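Local coordinates for sensor protein (Pseudomonas syringae pv. tomato, PDB 2R8R) that probably acts as a sensor histidine kinase of a two-component system, this piece being its N-terminal cytoplasmic KdpD domain with a P-loop NTPase fold, at residues D109-E112 against L113-A116; H95-A98 against P99-H103; D163-P166 against R167-L170. All blocks are in the same frame, centred on the assembly; numbering follows the deposited sequence.

Contact 1 (D109-E112 against L113-A116); sequences DIQE and LLAA
The carboxamide of Gln111 has a methyl of Leu114 over one face: CD1 of the leucine lies offset from the amide's centre, with OE1 of Gln111 4.2 Å from CD1 of Leu114. The two side chains are oblique to each other, and the glutamine chain, bent at chi2, curls to bring its amide there. Closer packing lies one residue back. Ile110 and Leu114, four apart, run side by side in the same direction, and CG2 of Ile110 meets CD1 of Leu114 at 3.8 Å. In Leu114, CG stands opposite the carbonyl carbon (chi1 -69°), which folds the isobutyl group back along the helix until CG is 3.2 Å from O of Ile110. Branched apolar side chains suit this stripe, because Ile110 and Leu114 pack on Leu7, Leu113 and Leu114 on Val120, and Ile110 on Thr122, so the helix lies on the parallel sheet.

Beneath the side chains run the alpha-helical bonds. Leu114 N reaches O of Ile110 at 2.9 Å, nearly straight (163°). Ala116 N stands 3.2 Å from O of Glu112 with an angle of 139°; this longer, more bent bond accompanies the end of helix 106-115, where small alanines lie on the exposed side and Ala116 is already loop. The chemistry implies an amphipathic helix: its apolar face is turned to the sheet, while the buried carboxylate of Asp109 is satisfied by His103 and, weakly, Asn97.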
ATOM      1  N   ASP A 109     -12.774  -2.898  -2.483  1.00 14.04           N
ATOM      2  CA  ASP A 109     -12.515  -2.712  -3.900  1.00 14.39           C
ATOM      3  C   ASP A 109     -11.684  -3.869  -4.464  1.00 14.39           C
ATOM      4  O   ASP A 109     -11.982  -4.430  -5.508  1.00 14.97           O
ATOM      5  CB  ASP A 109     -11.720  -1.425  -4.157  1.00 14.88           C
ATOM      6  CG  ASP A 109     -12.499  -0.125  -3.849  1.00 16.62           C
ATOM      7  OD1 ASP A 109     -13.720  -0.151  -3.501  1.00 16.71           O
ATOM      8  OD2 ASP A 109     -11.847   0.933  -3.993  1.00 12.79           O
ATOM      9  N   ILE A 110     -10.617  -4.199  -3.746  1.00 14.74           N
ATOM     10  CA  ILE A 110      -9.752  -5.306  -4.063  1.00 13.94           C
ATOM     11  C   ILE A 110     -10.480  -6.645  -4.052  1.00 14.08           C
ATOM     12  O   ILE A 110     -10.304  -7.449  -4.958  1.00 14.69           O
ATOM     13  CB  ILE A 110      -8.511  -5.335  -3.098  1.00 13.36           C
ATOM     14  CG1 ILE A 110      -7.564  -4.180  -3.467  1.00 13.34           C
ATOM     15  CG2 ILE A 110      -7.846  -6.673  -3.164  1.00 10.20           C
ATOM     16  CD1 ILE A 110      -6.506  -3.824  -2.442  1.00 13.91           C
ATOM     17  N   GLN A 111     -11.297  -6.897  -3.045  1.00 14.83           N
ATOM     18  CA  GLN A 111     -11.999  -8.174  -2.999  1.00 15.91           C
ATOM     19  C   GLN A 111     -12.876  -8.301  -4.235  1.00 14.52           C
ATOM     20  O   GLN A 111     -12.971  -9.365  -4.786  1.00 14.98           O
ATOM     21  CB  GLN A 111     -12.846  -8.369  -1.705  1.00 16.68           C
ATOM     22  CG  GLN A 111     -12.124  -8.432  -0.354  1.00 20.04           C
ATOM     23  CD  GLN A 111     -11.083  -9.521  -0.265  1.00 26.56           C
ATOM     24  OE1 GLN A 111     -11.326 -10.663  -0.658  1.00 31.83           O
ATOM     25  NE2 GLN A 111      -9.908  -9.184   0.282  1.00 31.03           N
ATOM     26  N   GLU A 112     -13.498  -7.207  -4.665  1.00 14.59           N
ATOM     27  CA  GLU A 112     -14.364  -7.198  -5.853  1.00 14.69           C
ATOM     28  C   GLU A 112     -13.633  -7.509  -7.152  1.00 14.22           C
ATOM     29  O   GLU A 112     -14.151  -8.216  -8.003  1.00 14.25           O
ATOM     30  CB  GLU A 112     -15.103  -5.854  -6.033  1.00 14.26           C
ATOM     31  CG  GLU A 112     -16.275  -5.982  -6.975  1.00 13.81           C
ATOM     32  CD  GLU A 112     -17.114  -4.745  -7.140  1.00 15.99           C
ATOM     33  OE1 GLU A 112     -16.654  -3.635  -6.805  1.00 18.87           O
ATOM     34  OE2 GLU A 112     -18.268  -4.897  -7.639  1.00 17.26           O
ATOM     35  N   LEU A 113     -12.438  -6.950  -7.307  1.00 13.92           N
ATOM     36  CA  LEU A 113     -11.570  -7.263  -8.454  1.00 12.66           C
ATOM     37  C   LEU A 113     -11.224  -8.731  -8.419  1.00 12.17           C
ATOM     38  O   LEU A 113     -11.265  -9.383  -9.421  1.00 11.62           O
ATOM     39  CB  LEU A 113     -10.265  -6.447  -8.400  1.00 12.30           C
ATOM     40  CG  LEU A 113     -10.401  -4.925  -8.547  1.00 11.96           C
ATOM     41  CD1 LEU A 113      -9.133  -4.261  -8.073  1.00  9.95           C
ATOM     42  CD2 LEU A 113     -10.763  -4.595 -10.018  1.00 11.96           C
ATOM     43  N   LEU A 114     -10.860  -9.229  -7.242  1.00 12.46           N
ATOM     44  CA  LEU A 114     -10.459 -10.616  -7.057  1.00 12.99           C
ATOM     45  C   LEU A 114     -11.600 -11.608  -7.355  1.00 13.59           C
ATOM     46  O   LEU A 114     -11.356 -12.661  -7.941  1.00 13.31           O
ATOM     47  CB  LEU A 114      -9.936 -10.815  -5.636  1.00 13.51           C
ATOM     48  CG  LEU A 114      -8.602 -10.179  -5.215  1.00 11.97           C
ATOM     49  CD1 LEU A 114      -8.428 -10.356  -3.656  1.00  9.78           C
ATOM     50  CD2 LEU A 114      -7.503 -10.809  -5.961  1.00 10.05           C
ATOM     51  N   ALA A 115     -12.839 -11.241  -6.985  1.00 14.06           N
ATOM     52  CA  ALA A 115     -14.034 -12.052  -7.293  1.00 13.88           C
ATOM     53  C   ALA A 115     -14.334 -12.075  -8.792  1.00 14.09           C
ATOM     54  O   ALA A 115     -14.920 -13.029  -9.280  1.00 15.03           O
ATOM     55  CB  ALA A 115     -15.271 -11.575  -6.495  1.00 13.03           C
ATOM     56  N   ALA A 116     -13.907 -11.037  -9.508  1.00 14.01           N
ATOM     57  CA  ALA A 116     -14.015 -10.957 -10.974  1.00 13.62           C
ATOM     58  C   ALA A 116     -12.882 -11.687 -11.685  1.00 13.51           C
ATOM     59  O   ALA A 116     -12.833 -11.686 -12.904  1.00 14.82           O
ATOM     60  CB  ALA A 116     -14.078  -9.485 -11.449  1.00 12.14           C
TER

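Contact 2 (H95-A98 against P99-H103); sequences HTNA and PGSRH
Ser101 and Asn97 both hold the first side-chain atom beyond CB opposite the carbonyl carbon and next to the backbone nitrogen, with chi1 of -68° and -66°, and this rotation turns their polar ends into the loop. In Ser101 it sets OG beside its own backbone N, so that both can address the carbonyl oxygen of Ala98. The hydroxyl makes the tighter bond: OG of Ser101 is 2.6 Å from O of Ala98, in the carbonyl plane and on a lone pair. The amide bond from Ser101 N to the same O of Ala98 is weak, at 3.2 Å and well bent. One oxygen is thus gripped twice, and serine suits the site because its short side chain puts a hydroxyl within bonding distance of the same carbonyl that its N-H reaches only weakly.

Asn97, which is buried, spans the mouth of the loop. Its ND2 gives a bond to O of His103 at 3.2 Å, approaching from above the carbonyl plane, 59° out of it, rather than along a lone pair. CB of Asn97 also lies 3.5 Å from OG of Ser101, packing against the hydroxyl inside the bend. Ala98 turns its methyl toward the hairpin of strands 63-67 and 70-74, meeting Thr65 and Leu72, and its N-H is bonded to Glu74.

The ring of Pro99 restrains phi at the second turn position, while Gly100, with a positive phi, tolerates backbone angles that would jam a CB against the preceding carbonyl. Ala98-Pro99-Gly100-Ser101 is a classic type II beta turn, in the connection from strand 87-90 to helix 106-115.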
ATOM      1  N   HIS A  95      -6.338   1.717   2.994  1.00 15.31           N
ATOM      2  CA  HIS A  95      -7.007   2.955   2.630  1.00 15.94           C
ATOM      3  C   HIS A  95      -8.521   2.974   2.836  1.00 17.00           C
ATOM      4  O   HIS A  95      -9.263   2.047   2.444  1.00 17.39           O
ATOM      5  CB  HIS A  95      -6.672   3.250   1.177  1.00 15.85           C
ATOM      6  CG  HIS A  95      -7.204   4.545   0.644  1.00 14.94           C
ATOM      7  ND1 HIS A  95      -6.576   5.755   0.851  1.00 16.75           N
ATOM      8  CD2 HIS A  95      -8.231   4.798  -0.195  1.00 13.74           C
ATOM      9  CE1 HIS A  95      -7.224   6.703   0.193  1.00 13.43           C
ATOM     10  NE2 HIS A  95      -8.235   6.146  -0.440  1.00 16.00           N
ATOM     11  N   THR A  96      -8.976   4.056   3.447  1.00 18.06           N
ATOM     12  CA  THR A  96     -10.397   4.362   3.579  1.00 18.19           C
ATOM     13  C   THR A  96     -10.756   5.264   2.407  1.00 18.61           C
ATOM     14  O   THR A  96     -10.142   6.309   2.234  1.00 19.40           O
ATOM     15  CB  THR A  96     -10.682   5.047   4.942  1.00 18.52           C
ATOM     16  OG1 THR A  96     -10.471   4.086   5.983  1.00 18.34           O
ATOM     17  CG2 THR A  96     -12.131   5.567   5.049  1.00 17.88           C
ATOM     18  N   ASN A  97     -11.706   4.827   1.578  1.00 18.52           N
ATOM     19  CA  ASN A  97     -12.028   5.508   0.329  1.00 18.08           C
ATOM     20  C   ASN A  97     -12.694   6.879   0.523  1.00 18.01           C
ATOM     21  O   ASN A  97     -13.292   7.143   1.535  1.00 18.13           O
ATOM     22  CB  ASN A  97     -12.950   4.641  -0.550  1.00 18.52           C
ATOM     23  CG  ASN A  97     -12.287   3.369  -1.048  1.00 18.64           C
ATOM     24  OD1 ASN A  97     -11.068   3.269  -1.098  1.00 21.12           O
ATOM     25  ND2 ASN A  97     -13.100   2.391  -1.424  1.00 17.01           N
ATOM     26  N   ALA A  98     -12.588   7.701  -0.511  1.00 18.13           N
ATOM     27  CA  ALA A  98     -13.141   9.029  -0.601  1.00 18.11           C
ATOM     28  C   ALA A  98     -14.633   8.941  -0.456  1.00 19.21           C
ATOM     29  O   ALA A  98     -15.234   7.989  -0.973  1.00 20.23           O
ATOM     30  CB  ALA A  98     -12.766   9.657  -2.001  1.00 17.58           C
ATOM     31  N   PRO A  99     -15.254   9.932   0.231  1.00 20.09           N
ATOM     32  CA  PRO A  99     -16.713   9.913   0.384  1.00 20.34           C
ATOM     33  C   PRO A  99     -17.458   9.756  -0.946  1.00 20.58           C
ATOM     34  O   PRO A  99     -17.038  10.304  -1.958  1.00 20.31           O
ATOM     35  CB  PRO A  99     -17.017  11.292   1.035  1.00 20.60           C
ATOM     36  CG  PRO A  99     -15.749  11.651   1.764  1.00 20.29           C
ATOM     37  CD  PRO A  99     -14.656  11.140   0.852  1.00 19.44           C
ATOM     38  N   GLY A 100     -18.559   9.004  -0.932  1.00 21.46           N
ATOM     39  CA  GLY A 100     -19.325   8.746  -2.152  1.00 22.09           C
ATOM     40  C   GLY A 100     -18.882   7.500  -2.908  1.00 22.57           C
ATOM     41  O   GLY A 100     -19.425   7.187  -3.970  1.00 22.92           O
ATOM     42  N   SER A 101     -17.887   6.789  -2.371  1.00 22.70           N
ATOM     43  CA  SER A 101     -17.379   5.590  -3.001  1.00 21.58           C
ATOM     44  C   SER A 101     -18.344   4.475  -2.679  1.00 20.66           C
ATOM     45  O   SER A 101     -18.944   4.454  -1.617  1.00 21.50           O
ATOM     46  CB  SER A 101     -15.989   5.259  -2.469  1.00 22.26           C
ATOM     47  OG  SER A 101     -15.055   6.232  -2.878  1.00 22.77           O
ATOM     48  N   ARG A 102     -18.496   3.544  -3.605  1.00 19.80           N
ATOM     49  CA  ARG A 102     -19.348   2.385  -3.409  1.00 18.89           C
ATOM     50  C   ARG A 102     -19.017   1.618  -2.143  1.00 17.63           C
ATOM     51  O   ARG A 102     -19.927   1.185  -1.461  1.00 18.31           O
ATOM     52  CB  ARG A 102     -19.230   1.480  -4.610  1.00 19.03           C
ATOM     53  CG  ARG A 102     -20.134   0.303  -4.619  1.00 20.83           C
ATOM     54  CD  ARG A 102     -19.773  -0.552  -5.835  1.00 22.67           C
ATOM     55  NE  ARG A 102     -20.693  -1.658  -5.951  1.00 24.64           N
ATOM     56  CZ  ARG A 102     -21.859  -1.631  -6.609  1.00 27.07           C
ATOM     57  NH1 ARG A 102     -22.602  -2.722  -6.646  1.00 24.57           N
ATOM     58  NH2 ARG A 102     -22.290  -0.530  -7.218  1.00 29.51           N
ATOM     59  N   HIS A 103     -17.730   1.446  -1.849  1.00 16.54           N
ATOM     60  CA  HIS A 103     -17.264   0.780  -0.652  1.00 16.27           C
ATOM     61  C   HIS A 103     -16.589   1.765   0.303  1.00 17.32           C
ATOM     62  O   HIS A 103     -16.003   2.781  -0.105  1.00 18.38           O
ATOM     63  CB  HIS A 103     -16.231  -0.273  -1.002  1.00 16.42           C
ATOM     64  CG  HIS A 103     -16.697  -1.266  -2.017  1.00 15.57           C
ATOM     65  ND1 HIS A 103     -15.964  -1.579  -3.139  1.00 13.87           N
ATOM     66  CD2 HIS A 103     -17.851  -1.961  -2.110  1.00 13.66           C
ATOM     67  CE1 HIS A 103     -16.621  -2.477  -3.839  1.00 14.60           C
ATOM     68  NE2 HIS A 103     -17.780  -2.704  -3.249  1.00 14.66           N
TER

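Contact 3 (D163-P166 against R167-L170); sequences DLPP and RELL
Leu164 and Glu168 meet across the N-terminus of helix 166-174, where Pro165 occupies the N-cap and Pro166 the first helical position. The side chains stand at about a right angle, with CD1 of Leu164 3.5 Å from OE2 of Glu168. The other carboxylate oxygen reaches the proline: OE1 of Glu168 is 3.7 Å from CD of Pro165, and these two side chains lie alongside each other. Glu168 gets there because its CG is opposed to the backbone N (chi1 -166°) and the chain beyond stays extended, carrying the carboxylate out to the side and slightly back toward the N-terminus, beside Pro165. A glutamate at the third helical position is a common choice, and its negative charge probably interacts favourably with the helix's N-terminal dipole. The second branch of Leu164 covers the next residue, CD2 coming within 4.0 Å of CB of Leu169.

These contacts are set by the backbone of the first turn. O of Pro165 accepts from N of Leu169 at 2.9 Å, and O of Pro166 accepts from N of Leu170 with an N-H...O angle of 168°. Proline suits Pro166's place: its ring already holds a helical phi, and it lacks only an N-H that the first turn would not use within the helix.

Farther out, Pro166 is buried against Leu197, Thr198 and Arg201 of helix 194-209, and Asp163 makes a salt bridge with Arg201. Arg167 pairs with Glu171 one turn along. Leu164 and Leu169 both touch Val17, and Leu169 also Ala14, in the loop between strand 7-12 and helix 19-32 whose pattern is consistent with a Walker A P-loop. Leu170 touches Phe192, and its own CG comes 3.5 Å from O of Pro166.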
ATOM      1  N   ASP A 163      11.939  -5.390   3.517  1.00 13.41           N
ATOM      2  CA  ASP A 163      12.642  -5.083   4.747  1.00 14.11           C
ATOM      3  C   ASP A 163      13.689  -3.987   4.472  1.00 13.64           C
ATOM      4  O   ASP A 163      14.219  -3.879   3.374  1.00 15.48           O
ATOM      5  CB  ASP A 163      13.279  -6.370   5.274  1.00 13.89           C
ATOM      6  CG  ASP A 163      14.017  -6.193   6.571  1.00 13.50           C
ATOM      7  OD1 ASP A 163      13.499  -5.549   7.510  1.00 17.45           O
ATOM      8  OD2 ASP A 163      15.105  -6.778   6.676  1.00 11.20           O
ATOM      9  N   LEU A 164      13.953  -3.174   5.473  1.00 14.39           N
ATOM     10  CA  LEU A 164      14.968  -2.145   5.411  1.00 14.71           C
ATOM     11  C   LEU A 164      15.406  -1.843   6.838  1.00 14.67           C
ATOM     12  O   LEU A 164      14.562  -1.657   7.697  1.00 15.64           O
ATOM     13  CB  LEU A 164      14.402  -0.897   4.715  1.00 15.06           C
ATOM     14  CG  LEU A 164      15.445   0.140   4.282  1.00 15.78           C
ATOM     15  CD1 LEU A 164      16.194  -0.323   2.994  1.00 13.54           C
ATOM     16  CD2 LEU A 164      14.857   1.516   4.148  1.00 13.83           C
ATOM     17  N   PRO A 165      16.734  -1.780   7.106  1.00 14.77           N
ATOM     18  CA  PRO A 165      17.173  -1.328   8.461  1.00 14.43           C
ATOM     19  C   PRO A 165      16.663   0.059   8.898  1.00 14.06           C
ATOM     20  O   PRO A 165      16.681   1.030   8.101  1.00 13.38           O
ATOM     21  CB  PRO A 165      18.695  -1.286   8.327  1.00 15.27           C
ATOM     22  CG  PRO A 165      18.993  -2.264   7.175  1.00 14.15           C
ATOM     23  CD  PRO A 165      17.885  -2.049   6.223  1.00 13.73           C
ATOM     24  N   PRO A 166      16.178   0.163  10.139  1.00 14.40           N
ATOM     25  CA  PRO A 166      15.723   1.459  10.669  1.00 14.97           C
ATOM     26  C   PRO A 166      16.703   2.626  10.486  1.00 15.65           C
ATOM     27  O   PRO A 166      16.301   3.698  10.079  1.00 16.56           O
ATOM     28  CB  PRO A 166      15.473   1.146  12.154  1.00 14.75           C
ATOM     29  CG  PRO A 166      15.080  -0.331  12.112  1.00 14.36           C
ATOM     30  CD  PRO A 166      15.969  -0.926  11.124  1.00 14.00           C
ATOM     31  N   ARG A 167      17.970   2.407  10.752  1.00 17.41           N
ATOM     32  CA  ARG A 167      18.979   3.449  10.602  1.00 19.69           C
ATOM     33  C   ARG A 167      19.012   4.009   9.180  1.00 19.86           C
ATOM     34  O   ARG A 167      19.105   5.230   8.945  1.00 20.08           O
ATOM     35  CB  ARG A 167      20.353   2.899  10.985  1.00 19.88           C
ATOM     36  CG  ARG A 167      21.352   3.957  11.367  1.00 24.73           C
ATOM     37  CD  ARG A 167      22.735   3.775  10.678  1.00 30.26           C
ATOM     38  NE  ARG A 167      22.613   4.162   9.264  1.00 33.33           N
ATOM     39  CZ  ARG A 167      22.807   3.360   8.211  1.00 33.66           C
ATOM     40  NH1 ARG A 167      23.191   2.117   8.373  1.00 35.06           N
ATOM     41  NH2 ARG A 167      22.620   3.816   6.976  1.00 33.60           N
ATOM     42  N   GLU A 168      18.917   3.100   8.232  1.00 20.09           N
ATOM     43  CA  GLU A 168      18.868   3.461   6.842  1.00 21.13           C
ATOM     44  C   GLU A 168      17.579   4.183   6.475  1.00 20.21           C
ATOM     45  O   GLU A 168      17.602   5.132   5.711  1.00 21.34           O
ATOM     46  CB  GLU A 168      19.037   2.195   6.004  1.00 21.09           C
ATOM     47  CG  GLU A 168      19.318   2.514   4.600  1.00 23.91           C
ATOM     48  CD  GLU A 168      19.540   1.291   3.733  1.00 23.61           C
ATOM     49  OE1 GLU A 168      20.034   0.240   4.230  1.00 26.33           O
ATOM     50  OE2 GLU A 168      19.224   1.425   2.534  1.00 27.60           O
ATOM     51  N   LEU A 169      16.450   3.734   7.008  1.00 19.60           N
ATOM     52  CA  LEU A 169      15.172   4.457   6.819  1.00 19.21           C
ATOM     53  C   LEU A 169      15.212   5.912   7.368  1.00 18.72           C
ATOM     54  O   LEU A 169      14.717   6.829   6.728  1.00 18.50           O
ATOM     55  CB  LEU A 169      14.006   3.674   7.445  1.00 19.06           C
ATOM     56  CG  LEU A 169      12.576   4.146   7.147  1.00 19.38           C
ATOM     57  CD1 LEU A 169      12.321   4.366   5.670  1.00 17.38           C
ATOM     58  CD2 LEU A 169      11.563   3.141   7.751  1.00 18.15           C
ATOM     59  N   LEU A 170      15.823   6.106   8.535  1.00 18.88           N
ATOM     60  CA  LEU A 170      16.077   7.454   9.095  1.00 18.70           C
ATOM     61  C   LEU A 170      16.951   8.327   8.164  1.00 19.21           C
ATOM     62  O   LEU A 170      16.674   9.504   7.994  1.00 18.35           O
ATOM     63  CB  LEU A 170      16.702   7.348  10.471  1.00 18.43           C
ATOM     64  CG  LEU A 170      15.769   6.803  11.559  1.00 18.81           C
ATOM     65  CD1 LEU A 170      16.510   6.496  12.840  1.00 15.94           C
ATOM     66  CD2 LEU A 170      14.606   7.821  11.813  1.00 16.99           C
TER

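Contacts 1 and 2 form one neighbourhood, their centres about 15 Å apart: OD1 of Asp109 takes a bond from ND1 of His103 at 2.7 Å, with the weak link to Asn97 alongside. The carboxylate on helix 106-115 thus ties down the preceding turn-containing loop. Contact 3 lies on the other side of the chain's centre, about 33 Å from contact 1 and 32 Å from contact 2 between centres, with nearest atoms about 19 Å away in each case. Of the three, contact 3 packs beside the probable P-loop, whose backbone amides hold a sulfate, while contacts 1 and 2 belong to the connection between strands 87-90 and 119-125.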